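Local coordinates for protein phosphoserine phosphatase RsbX (Bacillus subtilis, PDB 3W42) that dephosphorylates phosphoserine on the stressosome protein RsbS as a manganese-binding PPM-type phosphatase and so acts as a negative regulator of sigma-B activity, at residues 88-92 / 104-110. Residues are numbered along the deposited sequence; the frame is centred on the assembly and turned at random. Where two conformers were deposited one is given.
Sequences ATASI and YCSVGNV
Ser91 OG is a buried hydroxyl with three oxygens around it. In one of two conformers of Ser106, Ser91 OG and Ser106 OG are hydrogen-bonded at 2.9 Å, and either may donate. Tyr104 OH is also 2.9 Å from Ser91 OG, and Val110 O is a weaker candidate at 3.0 Å; which bond the single Ser91 proton makes is not settled. The Tyr104 side chain extends alongside the strand, with CG anti to the backbone N (chi1 180°), carrying its hydroxyl to Ser91. Ser91 CB approaches the ring obliquely, 3.8 Å from Tyr104 CE1. Strands 88-96 and 101-107 form an antiparallel beta hairpin in one sheet of the PP2C-type alpha-beta-beta-alpha sandwich. Ala90 and Val107 are a hydrogen-bonded pair (Ala90 N to Val107 O, 3.0 Å); so are Ile92 and Cys105. Their side chains lie on the helix-covered face, where Ile92 and Cys105 both touch Val71 of helix 71-81. The serines lie on the opposite face, toward the second sheet. Beyond strand 101-107, Asn109 OD1 accepts a hydrogen bond from Thr89 OG1 (3.0 Å), nearly in line with its C=O (162°). Asn109 ND2 hydrogen-bonds to OD2 of Asp156, a manganese ligand, making Asn109 a second-shell residue.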
ATOM      1  N   ALA A  88      10.593   8.498  -4.034  1.00  5.30           N
ATOM      2  CA  ALA A  88       9.649   7.391  -4.155  1.00  4.70           C
ATOM      3  C   ALA A  88       8.227   7.891  -4.146  1.00  4.40           C
ATOM      4  O   ALA A  88       7.948   8.933  -3.479  1.00  5.94           O
ATOM      5  CB  ALA A  88       9.814   6.382  -3.007  1.00  6.10           C
ATOM      6  N   THR A  89       7.324   7.206  -4.766  1.00  4.44           N
ATOM      7  CA  THR A  89       5.918   7.353  -4.494  1.00  4.39           C
ATOM      8  C   THR A  89       5.547   6.398  -3.354  1.00  4.64           C
ATOM      9  O   THR A  89       6.164   5.321  -3.233  1.00  4.41           O
ATOM     10  CB  THR A  89       5.063   7.193  -5.758  1.00  4.55           C
ATOM     11  OG1 THR A  89       5.276   5.832  -6.230  1.00  5.12           O
ATOM     12  CG2 THR A  89       5.421   8.185  -6.814  1.00  5.43           C
ATOM     13  N   ALA A  90       4.599   6.760  -2.482  1.00  4.52           N
ATOM     14  CA  ALA A  90       4.352   5.922  -1.327  1.00  4.58           C
ATOM     15  C   ALA A  90       2.979   6.212  -0.731  1.00  4.65           C
ATOM     16  O   ALA A  90       2.463   7.323  -0.828  1.00  6.33           O
ATOM     17  CB  ALA A  90       5.392   6.198  -0.230  1.00  6.11           C
ATOM     18  N   SER A  91       2.452   5.204  -0.064  1.00  4.43           N
ATOM     19  CA  SER A  91       1.189   5.238   0.639  1.00  4.73           C
ATOM     20  C   SER A  91       1.335   4.553   1.938  1.00  4.67           C
ATOM     21  O   SER A  91       1.947   3.473   2.047  1.00  5.72           O
ATOM     22  CB  SER A  91       0.118   4.556  -0.154  1.00  7.44           C
ATOM     23  OG  SER A  91      -0.044   5.258  -1.402  1.00 10.08           O
ATOM     24  N   ILE A  92       0.775   5.150   3.017  1.00  4.42           N
ATOM     25  CA  ILE A  92       0.866   4.637   4.366  1.00  4.83           C
ATOM     26  C   ILE A  92      -0.534   4.585   4.977  1.00  4.77           C
ATOM     27  O   ILE A  92      -1.290   5.552   4.923  1.00  5.34           O
ATOM     28  CB  ILE A  92       1.749   5.512   5.258  1.00  6.60           C
ATOM     29  CG1 ILE A  92       3.154   5.619   4.626  1.00  7.84           C
ATOM     30  CG2 ILE A  92       1.939   4.869   6.650  1.00  7.87           C
ATOM     31  CD1 ILE A  92       4.131   6.524   5.446  1.00 11.06           C
ATOM     32  N   TYR A 104      -4.891   7.426   6.565  1.00  5.23           N
ATOM     33  CA  TYR A 104      -4.194   7.208   5.309  1.00  4.71           C
ATOM     34  C   TYR A 104      -3.558   8.458   4.822  1.00  5.00           C
ATOM     35  O   TYR A 104      -4.185   9.539   4.802  1.00  6.10           O
ATOM     36  CB  TYR A 104      -5.223   6.705   4.240  1.00  5.79           C
ATOM     37  CG  TYR A 104      -4.637   6.450   2.888  1.00  5.35           C
ATOM     38  CD1 TYR A 104      -3.801   5.333   2.689  1.00  5.23           C
ATOM     39  CD2 TYR A 104      -4.835   7.324   1.832  1.00  6.04           C
ATOM     40  CE1 TYR A 104      -3.256   5.091   1.428  1.00  5.74           C
ATOM     41  CE2 TYR A 104      -4.260   7.085   0.574  1.00  6.04           C
ATOM     42  CZ  TYR A 104      -3.476   5.956   0.398  1.00  5.45           C
ATOM     43  OH  TYR A 104      -2.888   5.669  -0.806  1.00  6.33           O
ATOM     44  N   CYS A 105      -2.307   8.366   4.357  1.00  5.09           N
ATOM     45  CA  CYS A 105      -1.609   9.487   3.772  1.00  5.09           C
ATOM     46  C   CYS A 105      -0.735   8.947   2.658  1.00  5.22           C
ATOM     47  O   CYS A 105      -0.078   7.920   2.812  1.00  5.86           O
ATOM     48  CB  CYS A 105      -0.814  10.239   4.786  1.00  6.99           C
ATOM     49  SG  CYS A 105      -0.082  11.787   4.256  1.00  8.62           S
ATOM     50  N   SER A 106      -0.673   9.678   1.545  1.00  5.57           N
ATOM     51  CA  SER A 106       0.002   9.239   0.330  0.70  5.19           C
ATOM     52  C   SER A 106       0.537  10.416  -0.439  1.00  5.13           C
ATOM     53  O   SER A 106      -0.072  11.507  -0.445  1.00  6.03           O
ATOM     54  CB  SER A 106      -1.034   8.476  -0.482  0.70  5.82           C
ATOM     55  OG  SER A 106      -0.542   8.047  -1.725  0.70  6.52           O
ATOM     56  N   VAL A 107       1.641  10.188  -1.168  1.00  4.68           N
ATOM     57  CA  VAL A 107       2.081  11.099  -2.228  1.00  5.22           C
ATOM     58  C   VAL A 107       2.493  10.229  -3.421  1.00  5.06           C
ATOM     59  O   VAL A 107       3.318   9.335  -3.260  1.00  5.65           O
ATOM     60  CB  VAL A 107       3.245  11.998  -1.807  1.00  6.12           C
ATOM     61  CG1 VAL A 107       3.727  12.854  -2.967  1.00  7.84           C
ATOM     62  CG2 VAL A 107       2.822  12.892  -0.598  1.00  7.36           C
ATOM     63  N   GLY A 108       1.926  10.520  -4.582  1.00  5.18           N
ATOM     64  CA  GLY A 108       2.289   9.812  -5.773  1.00  5.72           C
ATOM     65  C   GLY A 108       1.247   8.849  -6.242  1.00  5.43           C
ATOM     66  O   GLY A 108       0.054   9.030  -6.032  1.00  7.80           O
ATOM     67  N   ASN A 109       1.691   7.826  -6.990  1.00  5.39           N
ATOM     68  CA  ASN A 109       0.831   6.986  -7.794  1.00  6.37           C
ATOM     69  C   ASN A 109       0.627   5.600  -7.232  1.00  5.34           C
ATOM     70  O   ASN A 109       0.109   4.731  -7.957  1.00  7.87           O
ATOM     71  CB  ASN A 109       1.324   6.955  -9.248  1.00  6.32           C
ATOM     72  CG  ASN A 109       2.589   6.143  -9.384  1.00  5.85           C
ATOM     73  OD1 ASN A 109       3.252   5.819  -8.384  1.00  6.35           O
ATOM     74  ND2 ASN A 109       2.908   5.825 -10.631  1.00  6.67           N
ATOM     75  N   VAL A 110       0.913   5.380  -5.968  1.00  4.76           N
ATOM     76  CA  VAL A 110       0.523   4.166  -5.306  1.00  5.14           C
ATOM     77  C   VAL A 110      -0.902   4.327  -4.844  1.00  6.48           C
ATOM     78  O   VAL A 110      -1.249   5.325  -4.165  1.00 11.42           O
ATOM     79  CB  VAL A 110       1.493   3.863  -4.076  1.00  5.15           C
ATOM     80  CG1 VAL A 110       1.071   2.587  -3.367  1.00  7.98           C
ATOM     81  CG2 VAL A 110       2.928   3.773  -4.551  1.00  6.67           C
TER